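PDB 3GOC: endonuclease V from Streptomyces avermitilis, which probably acts in DNA repair, nicking DNA at the second phosphodiester bond 3' to a deoxyinosine in a magnesium-dependent reaction. Local coordinates for residues 83-86 with 87-90; 92-95 with 96-100; 143-147 with 148-152; 163-167 with 168-172; 207-210 with 211-215. All blocks are in the same frame, centred on the assembly; numbering follows the deposited sequence.

Interaction 1 (83-86 with 87-90); sequences PYVP and GLLA
Leu89 lays one methyl over the ring of Tyr84, a CH-pi contact across the turn of segment 83-90. CD2 of Leu89 stands 3.9 Å from the centroid of the Tyr84 ring, 19° off the ring normal and displaced toward the rim, with CE2 of Tyr84 its nearest ring atom at 3.6 Å. The tyrosine reaches this place because its CG lies anti to the backbone N (chi1 -175°), which carries the end of the ring toward the leucine. Between the two residues the backbone folds back in a type II beta turn from Val85 to Leu88, closed by Leu88 N donating to Val85 O at 2.9 Å. Gly87 takes the third position with positive phi, where a beta carbon would collide with Pro86 O. Tyr84, whose ring carries the methyl on one face, is predicted to interact with target DNA. Val85 and Leu88 run alongside each other, CG1 of the valine 3.9 Å from CD1 of the leucine, and both rest on Glu14 of helix 14-24. A water accepts from Val85 N at 3.0 Å and lies near Pro83 O (2.6 Å) and, more weakly placed, Leu88 O, probably unable to serve every acceptor at once.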
loop_
_atom_site.group_PDB
_atom_site.type_symbol
_atom_site.label_atom_id
_atom_site.label_comp_id
_atom_site.label_asym_id
_atom_site.label_seq_id
_atom_site.Cartn_x
_atom_site.Cartn_y
_atom_site.Cartn_z
ATOM N N PRO A 83 -10.295 -35.427 0.451
ATOM C CA PRO A 83 -11.478 -35.360 1.313
ATOM C C PRO A 83 -11.386 -34.110 2.193
ATOM O O PRO A 83 -10.330 -33.479 2.276
ATOM C CB PRO A 83 -11.391 -36.654 2.123
ATOM C CG PRO A 83 -9.927 -36.947 2.151
ATOM C CD PRO A 83 -9.491 -36.625 0.744
ATOM N N TYR A 84 -12.481 -33.760 2.856
ATOM C CA TYR A 84 -12.482 -32.579 3.704
ATOM C C TYR A 84 -11.825 -32.895 5.037
ATOM O O TYR A 84 -12.352 -33.672 5.832
ATOM C CB TYR A 84 -13.912 -32.083 3.931
ATOM C CG TYR A 84 -13.978 -30.788 4.704
ATOM C CD1 TYR A 84 -13.924 -30.775 6.100
ATOM C CD2 TYR A 84 -14.067 -29.570 4.037
ATOM C CE1 TYR A 84 -13.959 -29.574 6.808
ATOM C CE2 TYR A 84 -14.098 -28.369 4.732
ATOM C CZ TYR A 84 -14.043 -28.375 6.114
ATOM O OH TYR A 84 -14.064 -27.182 6.795
ATOM N N VAL A 85 -10.656 -32.304 5.261
ATOM C CA VAL A 85 -9.910 -32.500 6.499
ATOM C C VAL A 85 -9.273 -31.178 6.901
ATOM O O VAL A 85 -8.379 -30.682 6.215
ATOM C CB VAL A 85 -8.787 -33.548 6.332
ATOM C CG1 VAL A 85 -8.081 -33.770 7.669
ATOM C CG2 VAL A 85 -9.361 -34.857 5.811
ATOM N N PRO A 86 -9.743 -30.577 8.005
ATOM C CA PRO A 86 -9.183 -29.304 8.464
ATOM C C PRO A 86 -7.667 -29.408 8.597
ATOM O O PRO A 86 -7.149 -30.381 9.147
ATOM C CB PRO A 86 -9.877 -29.094 9.802
ATOM C CG PRO A 86 -11.249 -29.664 9.529
ATOM C CD PRO A 86 -10.919 -30.958 8.810
ATOM N N GLY A 87 -6.964 -28.404 8.082
ATOM C CA GLY A 87 -5.513 -28.413 8.137
ATOM C C GLY A 87 -4.908 -28.914 6.838
ATOM O O GLY A 87 -3.723 -28.704 6.572
ATOM N N LEU A 88 -5.726 -29.577 6.025
ATOM C CA LEU A 88 -5.281 -30.114 4.736
ATOM C C LEU A 88 -6.228 -29.689 3.621
ATOM O O LEU A 88 -6.287 -30.330 2.573
ATOM C CB LEU A 88 -5.237 -31.642 4.791
ATOM C CG LEU A 88 -4.344 -32.282 5.857
ATOM C CD1 LEU A 88 -4.580 -33.784 5.873
ATOM C CD2 LEU A 88 -2.876 -31.982 5.577
ATOM N N LEU A 89 -6.957 -28.602 3.845
ATOM C CA LEU A 89 -7.928 -28.124 2.872
ATOM C C LEU A 89 -7.360 -27.742 1.509
ATOM O O LEU A 89 -8.053 -27.848 0.496
ATOM C CB LEU A 89 -8.703 -26.945 3.461
ATOM C CG LEU A 89 -9.528 -27.270 4.711
ATOM C CD1 LEU A 89 -10.317 -26.040 5.116
ATOM C CD2 LEU A 89 -10.462 -28.433 4.432
ATOM N N ALA A 90 -6.105 -27.311 1.473
ATOM C CA ALA A 90 -5.488 -26.922 0.211
ATOM C C ALA A 90 -5.356 -28.092 -0.754
ATOM O O ALA A 90 -5.335 -27.901 -1.974
ATOM C CB ALA A 90 -4.120 -26.309 0.459
HETATM O O HOH W 1 -9.131 -31.216 2.869
#

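Interaction 2 (92-95 with 96-100); sequences REIP and TVLAA
Glu93 and Val97 are joined by the opening backbone bond of helix 94-102, for which Glu93 is the N-cap residue. Val97 N donates to Glu93 O at 3.0 Å and Leu98 N to Ile94 O at 2.9 Å, both nearly along the C=O axis; the third i to i+4 bond, Ala99 N to Pro95 O, is more bent at 144°. Pro95, in the first turn, has no N-H to offer. Ile94 and Leu98 lie side by side one turn apart, CG2 of the isoleucine 3.8 Å from CD1 of the leucine, and both pack on helix 126-134. Cutting Leu98 back to an alanine is likely to leave Ile94 CG2 without its neighbour and open a gap facing Thr134. The Glu93 chain, extended beyond CG, runs beside Val97, while its OE2 is hydrogen-bonded to Tyr49 OH. The Glu93 side chain lies about 7 Å from a bound magnesium ion. At the start of the helix a water donates to Arg92 O and pairs with Thr96 OG1 at 2.7 Å.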
loop_
_atom_site.group_PDB
_atom_site.type_symbol
_atom_site.label_atom_id
_atom_site.label_comp_id
_atom_site.label_asym_id
_atom_site.label_seq_id
_atom_site.Cartn_x
_atom_site.Cartn_y
_atom_site.Cartn_z
ATOM N N ARG A 92 -7.447 -30.050 -1.639
ATOM C CA ARG A 92 -8.678 -30.212 -2.400
ATOM C C ARG A 92 -8.713 -29.330 -3.645
ATOM O O ARG A 92 -9.362 -29.676 -4.630
ATOM C CB ARG A 92 -9.895 -29.813 -1.558
ATOM C CG ARG A 92 -10.047 -30.501 -0.223
ATOM C CD ARG A 92 -11.306 -29.986 0.464
ATOM N NE ARG A 92 -11.205 -28.554 0.752
ATOM C CZ ARG A 92 -12.239 -27.769 1.050
ATOM N NH1 ARG A 92 -13.467 -28.266 1.097
ATOM N NH2 ARG A 92 -12.045 -26.484 1.316
ATOM N N GLU A 93 -8.000 -28.204 -3.599
ATOM C CA GLU A 93 -8.056 -27.217 -4.674
ATOM C C GLU A 93 -6.790 -26.790 -5.387
ATOM O O GLU A 93 -6.879 -26.152 -6.433
ATOM C CB GLU A 93 -8.730 -25.961 -4.130
ATOM C CG GLU A 93 -7.999 -25.377 -2.935
ATOM C CD GLU A 93 -8.725 -24.206 -2.316
ATOM O OE1 GLU A 93 -8.348 -23.047 -2.597
ATOM O OE2 GLU A 93 -9.674 -24.460 -1.553
ATOM N N ILE A 94 -5.623 -27.121 -4.851
ATOM C CA ILE A 94 -4.385 -26.704 -5.494
ATOM C C ILE A 94 -4.285 -27.031 -6.984
ATOM O O ILE A 94 -3.919 -26.168 -7.779
ATOM C CB ILE A 94 -3.182 -27.259 -4.716
ATOM C CG1 ILE A 94 -2.994 -26.412 -3.457
ATOM C CG2 ILE A 94 -1.922 -27.245 -5.564
ATOM C CD1 ILE A 94 -2.282 -27.125 -2.359
ATOM N N PRO A 95 -4.614 -28.268 -7.389
ATOM C CA PRO A 95 -4.522 -28.597 -8.817
ATOM C C PRO A 95 -5.355 -27.673 -9.711
ATOM O O PRO A 95 -4.925 -27.270 -10.800
ATOM C CB PRO A 95 -5.017 -30.041 -8.869
ATOM C CG PRO A 95 -4.598 -30.589 -7.540
ATOM C CD PRO A 95 -4.957 -29.460 -6.593
ATOM N N THR A 96 -6.549 -27.333 -9.244
ATOM C CA THR A 96 -7.445 -26.479 -10.014
ATOM C C THR A 96 -6.982 -25.024 -10.012
ATOM O O THR A 96 -7.146 -24.316 -11.004
ATOM C CB THR A 96 -8.891 -26.596 -9.478
ATOM O OG1 THR A 96 -9.287 -27.974 -9.507
ATOM C CG2 THR A 96 -9.854 -25.803 -10.345
ATOM N N VAL A 97 -6.404 -24.582 -8.899
ATOM C CA VAL A 97 -5.891 -23.217 -8.798
ATOM C C VAL A 97 -4.700 -23.077 -9.748
ATOM O O VAL A 97 -4.564 -22.067 -10.449
ATOM C CB VAL A 97 -5.441 -22.889 -7.353
ATOM C CG1 VAL A 97 -4.746 -21.531 -7.307
ATOM C CG2 VAL A 97 -6.653 -22.880 -6.432
ATOM N N LEU A 98 -3.836 -24.089 -9.769
ATOM C CA LEU A 98 -2.677 -24.057 -10.662
ATOM C C LEU A 98 -3.156 -23.986 -12.110
ATOM O O LEU A 98 -2.559 -23.296 -12.932
ATOM C CB LEU A 98 -1.805 -25.303 -10.455
ATOM C CG LEU A 98 -1.043 -25.372 -9.125
ATOM C CD1 LEU A 98 -0.394 -26.739 -8.990
ATOM C CD2 LEU A 98 0.001 -24.267 -9.054
ATOM N N ALA A 99 -4.250 -24.683 -12.412
ATOM C CA ALA A 99 -4.800 -24.692 -13.765
ATOM C C ALA A 99 -5.337 -23.320 -14.170
ATOM O O ALA A 99 -5.171 -22.882 -15.314
ATOM C CB ALA A 99 -5.901 -25.744 -13.875
ATOM N N ALA A 100 -5.996 -22.637 -13.240
ATOM C CA ALA A 100 -6.526 -21.313 -13.546
ATOM C C ALA A 100 -5.371 -20.354 -13.808
ATOM O O ALA A 100 -5.425 -19.546 -14.735
ATOM C CB ALA A 100 -7.396 -20.801 -12.391
HETATM O O HOH W 2 -8.238 -29.448 -7.440
#

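Interaction 3 (143-147 with 148-152); sequences KNPFT and FSYED
Phe146 turns the edge of its ring toward the face of Phe148 in an offset edge-to-face pair, the centroids 5.6 Å apart and the planes at 62°. CD1 of Phe146 makes the closest touch, 3.7 Å from CE1 of Phe148. The first torsion of Phe146 (chi1 -169°) places CG opposite the backbone N, and from there CD1 and CB reach the Phe148 ring; the two side chains cross obliquely. A type II' beta turn from Pro145 to Phe148 brings these rings together: Phe148 N donates to Pro145 O at 2.9 Å, and Phe146 occupies the second position with positive phi. Ahead of it lies an Asx turn, Asn144 OD1 accepting from Phe146 N in the carbonyl plane at 2.8 Å. A water donates to both Phe146 O and Phe148 O, bridging the two carbonyls. Further along, CB of Pro145 meets CE2 of Tyr150 at 3.9 Å. Replacing Phe148 by an alanine would probably leave the edge of Phe146 without a ring to rest on and open a gap beside Leu163. The buried Phe148 ring packs against Leu163 and Ala165 of strand 160-165 and Val170 of strand 168-174. Tyr150, on the short strand 149-150 at the border of the sheet within this chain, sets its ring edge-to-face with Phe184 of strand 183-189.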
loop_
_atom_site.group_PDB
_atom_site.type_symbol
_atom_site.label_atom_id
_atom_site.label_comp_id
_atom_site.label_asym_id
_atom_site.label_seq_id
_atom_site.Cartn_x
_atom_site.Cartn_y
_atom_site.Cartn_z
ATOM N N LYS A 143 -10.679 -13.101 5.914
ATOM C CA LYS A 143 -11.771 -12.328 6.511
ATOM C C LYS A 143 -11.968 -12.579 8.001
ATOM O O LYS A 143 -12.521 -11.731 8.696
ATOM C CB LYS A 143 -13.095 -12.631 5.792
ATOM C CG LYS A 143 -13.070 -12.444 4.293
ATOM C CD LYS A 143 -14.310 -13.057 3.663
ATOM C CE LYS A 143 -14.231 -13.096 2.149
ATOM N NZ LYS A 143 -14.241 -11.739 1.564
ATOM N N ASN A 144 -11.539 -13.742 8.487
ATOM C CA ASN A 144 -11.679 -14.070 9.903
ATOM C C ASN A 144 -10.334 -14.568 10.422
ATOM O O ASN A 144 -9.488 -15.001 9.643
ATOM C CB ASN A 144 -12.784 -15.115 10.124
ATOM C CG ASN A 144 -12.419 -16.486 9.606
ATOM O OD1 ASN A 144 -11.466 -17.112 10.072
ATOM N ND2 ASN A 144 -13.189 -16.972 8.644
ATOM N N PRO A 145 -10.119 -14.516 11.748
ATOM C CA PRO A 145 -8.863 -14.948 12.368
ATOM C C PRO A 145 -8.678 -16.438 12.616
ATOM O O PRO A 145 -7.675 -16.837 13.203
ATOM C CB PRO A 145 -8.855 -14.156 13.665
ATOM C CG PRO A 145 -10.296 -14.215 14.062
ATOM C CD PRO A 145 -11.025 -13.933 12.757
ATOM N N PHE A 146 -9.618 -17.257 12.156
ATOM C CA PHE A 146 -9.526 -18.694 12.378
ATOM C C PHE A 146 -9.426 -18.891 13.891
ATOM O O PHE A 146 -10.209 -18.318 14.647
ATOM C CB PHE A 146 -8.281 -19.268 11.691
ATOM C CG PHE A 146 -8.245 -20.772 11.660
ATOM C CD1 PHE A 146 -7.059 -21.457 11.907
ATOM C CD2 PHE A 146 -9.397 -21.503 11.375
ATOM C CE1 PHE A 146 -7.018 -22.853 11.877
ATOM C CE2 PHE A 146 -9.368 -22.899 11.340
ATOM C CZ PHE A 146 -8.176 -23.574 11.591
ATOM N N THR A 147 -8.453 -19.679 14.335
ATOM C CA THR A 147 -8.277 -19.926 15.758
ATOM C C THR A 147 -7.128 -19.103 16.353
ATOM O O THR A 147 -6.718 -19.324 17.492
ATOM C CB THR A 147 -8.016 -21.423 16.012
ATOM O OG1 THR A 147 -7.976 -21.674 17.422
ATOM C CG2 THR A 147 -6.697 -21.840 15.382
ATOM N N PHE A 148 -6.619 -18.146 15.584
ATOM C CA PHE A 148 -5.521 -17.307 16.042
ATOM C C PHE A 148 -6.016 -16.154 16.912
ATOM O O PHE A 148 -7.185 -15.772 16.849
ATOM C CB PHE A 148 -4.747 -16.767 14.834
ATOM C CG PHE A 148 -4.312 -17.837 13.874
ATOM C CD1 PHE A 148 -4.785 -17.848 12.561
ATOM C CD2 PHE A 148 -3.456 -18.857 14.292
ATOM C CE1 PHE A 148 -4.413 -18.859 11.679
ATOM C CE2 PHE A 148 -3.076 -19.873 13.420
ATOM C CZ PHE A 148 -3.554 -19.879 12.110
ATOM N N SER A 149 -5.124 -15.602 17.727
ATOM C CA SER A 149 -5.495 -14.504 18.606
ATOM C C SER A 149 -4.776 -13.222 18.217
ATOM O O SER A 149 -3.754 -13.250 17.533
ATOM C CB SER A 149 -5.155 -14.850 20.053
ATOM O OG SER A 149 -3.754 -14.906 20.236
ATOM N N TYR A 150 -5.316 -12.098 18.664
ATOM C CA TYR A 150 -4.721 -10.814 18.357
ATOM C C TYR A 150 -5.313 -9.716 19.219
ATOM O O TYR A 150 -6.464 -9.801 19.653
ATOM C CB TYR A 150 -4.942 -10.477 16.877
ATOM C CG TYR A 150 -6.389 -10.192 16.519
ATOM C CD1 TYR A 150 -6.854 -8.883 16.407
ATOM C CD2 TYR A 150 -7.290 -11.235 16.293
ATOM C CE1 TYR A 150 -8.180 -8.614 16.070
ATOM C CE2 TYR A 150 -8.624 -10.978 15.962
ATOM C CZ TYR A 150 -9.058 -9.665 15.850
ATOM O OH TYR A 150 -10.365 -9.397 15.507
ATOM N N GLU A 151 -4.502 -8.699 19.477
ATOM C CA GLU A 151 -4.935 -7.536 20.238
ATOM C C GLU A 151 -5.544 -6.622 19.183
ATOM O O GLU A 151 -5.076 -6.600 18.042
ATOM C CB GLU A 151 -3.734 -6.828 20.873
ATOM C CG GLU A 151 -2.964 -7.653 21.892
ATOM C CD GLU A 151 -3.697 -7.797 23.212
ATOM O OE1 GLU A 151 -3.139 -8.426 24.139
ATOM O OE2 GLU A 151 -4.830 -7.281 23.328
ATOM N N ASP A 152 -6.583 -5.877 19.540
ATOM C CA ASP A 152 -7.196 -4.966 18.581
ATOM C C ASP A 152 -6.160 -3.970 18.072
ATOM O O ASP A 152 -5.508 -3.288 18.859
ATOM C CB ASP A 152 -8.349 -4.184 19.222
ATOM C CG ASP A 152 -9.546 -5.053 19.531
ATOM O OD1 ASP A 152 -10.029 -5.743 18.610
ATOM O OD2 ASP A 152 -10.010 -5.036 20.694
HETATM O O HOH W 3 -9.803 -17.102 16.926
#

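Interaction 4 (163-167 with 168-172); sequences LLAGA and DEVGR
Ala165 and Val170 meet through their methyls, CB of the alanine 3.7 Å from CG1 of the valine. Beside them CG2 of Val170 sits near Leu163 O, a place it takes because that branch lies between the backbone N and the carbonyl carbon. CD2 of Leu164 reaches across to lie 3.5 Å from CA of Glu169. The backbone sets these meetings: Ala165 N donates to Asp168 O at 2.8 Å and almost straight (170°), whereas the return bond from Asp168 N to Ala165 O is longer, 3.3 Å, with the donor above the carbonyl plane. The whole is a beta hairpin of strands 160-165 and 168-174, closed by a type II' turn from Ala165 to Asp168 with Gly166 at positive phi. Farther from the turn comes a classic beta bulge, Val170 and Gly171 both facing Leu163. Leu163 O takes a straight bond from Val170 N at 2.8 Å and a weak one from Gly171 N, while Leu163 N donates to Gly171 O. Water spans the turn, donating to Ala165 O and to Asp168 OD1 at 2.8 Å. Beyond the hairpin, Phe148 packs on Leu163 and Ala165, and Asp194 of helix 193-202 forms a salt bridge with Arg172.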
loop_
_atom_site.group_PDB
_atom_site.type_symbol
_atom_site.label_atom_id
_atom_site.label_comp_id
_atom_site.label_asym_id
_atom_site.label_seq_id
_atom_site.Cartn_x
_atom_site.Cartn_y
_atom_site.Cartn_z
ATOM N N LEU A 163 -0.738 -11.280 14.781
ATOM C CA LEU A 163 -1.735 -12.349 14.755
ATOM C C LEU A 163 -0.951 -13.535 15.311
ATOM O O LEU A 163 0.075 -13.918 14.750
ATOM C CB LEU A 163 -2.189 -12.638 13.321
ATOM C CG LEU A 163 -3.312 -13.671 13.185
ATOM C CD1 LEU A 163 -4.567 -13.183 13.905
ATOM C CD2 LEU A 163 -3.609 -13.913 11.705
ATOM N N LEU A 164 -1.431 -14.121 16.404
ATOM C CA LEU A 164 -0.698 -15.204 17.054
ATOM C C LEU A 164 -1.288 -16.609 17.056
ATOM O O LEU A 164 -2.495 -16.795 17.187
ATOM C CB LEU A 164 -0.425 -14.808 18.510
ATOM C CG LEU A 164 0.177 -13.427 18.782
ATOM C CD1 LEU A 164 0.334 -13.222 20.288
ATOM C CD2 LEU A 164 1.519 -13.294 18.093
ATOM N N ALA A 165 -0.403 -17.593 16.915
ATOM C CA ALA A 165 -0.774 -19.000 16.975
ATOM C C ALA A 165 -0.100 -19.398 18.281
ATOM O O ALA A 165 1.085 -19.729 18.306
ATOM C CB ALA A 165 -0.177 -19.772 15.807
ATOM N N GLY A 166 -0.856 -19.341 19.371
ATOM C CA GLY A 166 -0.277 -19.639 20.665
ATOM C C GLY A 166 0.438 -18.369 21.089
ATOM O O GLY A 166 -0.200 -17.395 21.488
ATOM N N ALA A 167 1.762 -18.363 20.982
ATOM C CA ALA A 167 2.545 -17.187 21.348
ATOM C C ALA A 167 3.408 -16.741 20.175
ATOM O O ALA A 167 4.155 -15.765 20.269
ATOM C CB ALA A 167 3.424 -17.502 22.552
ATOM N N ASP A 168 3.292 -17.460 19.064
ATOM C CA ASP A 168 4.078 -17.176 17.865
ATOM C C ASP A 168 3.345 -16.324 16.837
ATOM O O ASP A 168 2.202 -16.609 16.476
ATOM C CB ASP A 168 4.490 -18.489 17.209
ATOM C CG ASP A 168 5.321 -19.354 18.124
ATOM O OD1 ASP A 168 5.227 -20.595 18.009
ATOM O OD2 ASP A 168 6.070 -18.784 18.946
ATOM N N GLU A 169 4.011 -15.287 16.345
ATOM C CA GLU A 169 3.393 -14.435 15.341
ATOM C C GLU A 169 3.370 -15.179 14.013
ATOM O O GLU A 169 4.401 -15.665 13.548
ATOM C CB GLU A 169 4.170 -13.131 15.175
ATOM C CG GLU A 169 3.510 -12.180 14.188
ATOM C CD GLU A 169 4.260 -10.879 14.028
ATOM O OE1 GLU A 169 5.224 -10.838 13.234
ATOM O OE2 GLU A 169 3.889 -9.897 14.707
ATOM N N VAL A 170 2.185 -15.273 13.414
ATOM C CA VAL A 170 2.024 -15.950 12.133
ATOM C C VAL A 170 1.420 -15.020 11.082
ATOM O O VAL A 170 1.133 -15.440 9.961
ATOM C CB VAL A 170 1.137 -17.217 12.268
ATOM C CG1 VAL A 170 1.848 -18.252 13.130
ATOM C CG2 VAL A 170 -0.219 -16.854 12.879
ATOM N N GLY A 171 1.239 -13.757 11.456
ATOM C CA GLY A 171 0.680 -12.775 10.550
ATOM C C GLY A 171 0.292 -11.520 11.306
ATOM O O GLY A 171 0.767 -11.282 12.419
ATOM N N ARG A 172 -0.569 -10.705 10.707
ATOM C CA ARG A 172 -1.006 -9.483 11.367
ATOM C C ARG A 172 -2.466 -9.169 11.117
ATOM O O ARG A 172 -2.991 -9.437 10.037
ATOM C CB ARG A 172 -0.186 -8.283 10.889
ATOM C CG ARG A 172 1.247 -8.267 11.355
ATOM C CD ARG A 172 2.003 -7.128 10.704
ATOM N NE ARG A 172 3.429 -7.200 10.999
ATOM C CZ ARG A 172 4.358 -6.506 10.350
ATOM N NH1 ARG A 172 5.634 -6.638 10.687
ATOM N NH2 ARG A 172 4.010 -5.693 9.359
HETATM O O HOH W 4 2.690 -21.724 17.773
#

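Interaction 5 (207-210 with 211-215); sequences YRIP and ETTRR
Tyr207 and Arg214 make a cation-pi stack at the start of helix 211-228, where Pro210 holds the N-cap position. The guanidinium lies flat on the ring, the planes 8° apart, and CZ of Arg214 stands 3.6 Å from the ring centroid, almost on the normal. A bend at chi3 (52°) folds the arginine back over the tyrosine. Pro210 contributes its carbonyl: O accepts from Arg214 N at 3.1 Å, a bond of 167° in the carbonyl plane, and more weakly from Thr213 N. Its CB also packs 3.6 Å from Thr212 OG1. Ile209 adds an apolar touch, CG2 lying 3.8 Å from CB of Thr213. The Thr213 side chain packs on Asp114, a magnesium ligand, so this first helical turn borders the metal site, and Asp217 further along the same helix binds magnesium as well. At the hydroxyl end of the ring a water accepts from Arg214 NH2 at 3.0 Å and pairs with Tyr207 OH at 3.2 Å.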
loop_
_atom_site.group_PDB
_atom_site.type_symbol
_atom_site.label_atom_id
_atom_site.label_comp_id
_atom_site.label_asym_id
_atom_site.label_seq_id
_atom_site.Cartn_x
_atom_site.Cartn_y
_atom_site.Cartn_z
ATOM N N TYR A 207 -12.617 -0.545 -0.052
ATOM C CA TYR A 207 -13.289 -1.571 0.731
ATOM C C TYR A 207 -12.407 -2.222 1.782
ATOM O O TYR A 207 -11.188 -2.054 1.789
ATOM C CB TYR A 207 -13.820 -2.673 -0.190
ATOM C CG TYR A 207 -14.595 -2.178 -1.384
ATOM C CD1 TYR A 207 -13.970 -1.991 -2.618
ATOM C CD2 TYR A 207 -15.958 -1.898 -1.285
ATOM C CE1 TYR A 207 -14.685 -1.537 -3.722
ATOM C CE2 TYR A 207 -16.680 -1.443 -2.384
ATOM C CZ TYR A 207 -16.038 -1.265 -3.595
ATOM O OH TYR A 207 -16.755 -0.810 -4.680
ATOM N N ARG A 208 -13.041 -2.988 2.663
ATOM C CA ARG A 208 -12.320 -3.708 3.701
ATOM C C ARG A 208 -11.590 -4.900 3.082
ATOM O O ARG A 208 -10.469 -5.219 3.470
ATOM C CB ARG A 208 -13.298 -4.204 4.768
ATOM C CG ARG A 208 -12.684 -5.181 5.756
ATOM C CD ARG A 208 -13.717 -5.751 6.712
ATOM N NE ARG A 208 -13.102 -6.751 7.579
ATOM C CZ ARG A 208 -13.443 -8.035 7.608
ATOM N NH1 ARG A 208 -14.409 -8.493 6.817
ATOM N NH2 ARG A 208 -12.807 -8.864 8.424
ATOM N N ILE A 209 -12.244 -5.551 2.125
ATOM C CA ILE A 209 -11.701 -6.728 1.443
ATOM C C ILE A 209 -10.912 -6.335 0.195
ATOM O O ILE A 209 -11.370 -5.509 -0.591
ATOM C CB ILE A 209 -12.853 -7.677 1.017
ATOM C CG1 ILE A 209 -13.707 -8.047 2.233
ATOM C CG2 ILE A 209 -12.296 -8.930 0.352
ATOM C CD1 ILE A 209 -12.941 -8.736 3.361
ATOM N N PRO A 210 -9.716 -6.921 -0.005
ATOM C CA PRO A 210 -8.900 -6.599 -1.179
ATOM C C PRO A 210 -9.676 -6.768 -2.478
ATOM O O PRO A 210 -10.432 -7.730 -2.635
ATOM C CB PRO A 210 -7.746 -7.589 -1.079
ATOM C CG PRO A 210 -7.565 -7.735 0.389
ATOM C CD PRO A 210 -8.993 -7.830 0.902
ATOM N N GLU A 211 -9.485 -5.846 -3.419
ATOM C CA GLU A 211 -10.185 -5.932 -4.695
ATOM C C GLU A 211 -9.859 -7.221 -5.432
ATOM O O GLU A 211 -10.680 -7.726 -6.191
ATOM C CB GLU A 211 -9.872 -4.699 -5.555
ATOM C CG GLU A 211 -10.552 -3.448 -5.016
ATOM C CD GLU A 211 -10.492 -2.263 -5.957
ATOM O OE1 GLU A 211 -10.646 -2.458 -7.180
ATOM O OE2 GLU A 211 -10.312 -1.127 -5.468
ATOM N N THR A 212 -8.666 -7.757 -5.200
ATOM C CA THR A 212 -8.274 -9.016 -5.828
ATOM C C THR A 212 -9.212 -10.146 -5.385
ATOM O O THR A 212 -9.606 -10.991 -6.196
ATOM C CB THR A 212 -6.825 -9.396 -5.465
ATOM O OG1 THR A 212 -6.615 -9.208 -4.056
ATOM C CG2 THR A 212 -5.843 -8.534 -6.251
ATOM N N THR A 213 -9.573 -10.158 -4.102
ATOM C CA THR A 213 -10.469 -11.183 -3.583
ATOM C C THR A 213 -11.882 -10.958 -4.085
ATOM O O THR A 213 -12.561 -11.899 -4.497
ATOM C CB THR A 213 -10.472 -11.192 -2.047
ATOM O OG1 THR A 213 -9.186 -11.621 -1.582
ATOM C CG2 THR A 213 -11.540 -12.144 -1.511
ATOM N N ARG A 214 -12.320 -9.705 -4.061
ATOM C CA ARG A 214 -13.661 -9.379 -4.529
ATOM C C ARG A 214 -13.855 -9.851 -5.974
ATOM O O ARG A 214 -14.866 -10.474 -6.300
ATOM C CB ARG A 214 -13.891 -7.870 -4.411
ATOM C CG ARG A 214 -14.133 -7.402 -2.976
ATOM C CD ARG A 214 -14.072 -5.887 -2.873
ATOM N NE ARG A 214 -14.949 -5.238 -3.844
ATOM C CZ ARG A 214 -16.243 -5.008 -3.654
ATOM N NH1 ARG A 214 -16.827 -5.367 -2.518
ATOM N NH2 ARG A 214 -16.956 -4.425 -4.610
ATOM N N ARG A 215 -12.871 -9.573 -6.826
ATOM C CA ARG A 215 -12.923 -9.963 -8.236
ATOM C C ARG A 215 -12.884 -11.477 -8.439
ATOM O O ARG A 215 -13.699 -12.038 -9.167
ATOM C CB ARG A 215 -11.740 -9.364 -8.999
ATOM C CG ARG A 215 -11.625 -7.859 -8.969
ATOM C CD ARG A 215 -12.564 -7.232 -9.948
ATOM N NE ARG A 215 -12.305 -5.801 -10.088
ATOM C CZ ARG A 215 -13.076 -4.988 -10.799
ATOM N NH1 ARG A 215 -14.137 -5.474 -11.425
ATOM N NH2 ARG A 215 -12.795 -3.699 -10.871
HETATM O O HOH W 5 -10.611 -0.841 -2.433
HETATM O O HOH W 6 -19.401 -2.680 -4.656
#

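Local chemistry here follows place in the fold. Interaction 2 is the buried one, a helix start, largely apolar but for Glu93 and Thr96, set between the sheet and helix 126-134; interactions 1 and 3 are surface turns (types II and II'), each bringing an aromatic ring against a nearby side chain. Interactions 4 and 5 are partly buried, a backbone-bonded hairpin and a helix start with a charged stack. Interactions 3 and 4 hold neighbouring strands of one sheet, joined by a probable hydrogen bond from Leu164 N to Ser149 O. Arg92 packs on Tyr84, linking interactions 1 and 2; Lys143 O and Arg208 NH2 join 3 and 5. Interactions 2 and 5 approach the magnesium site.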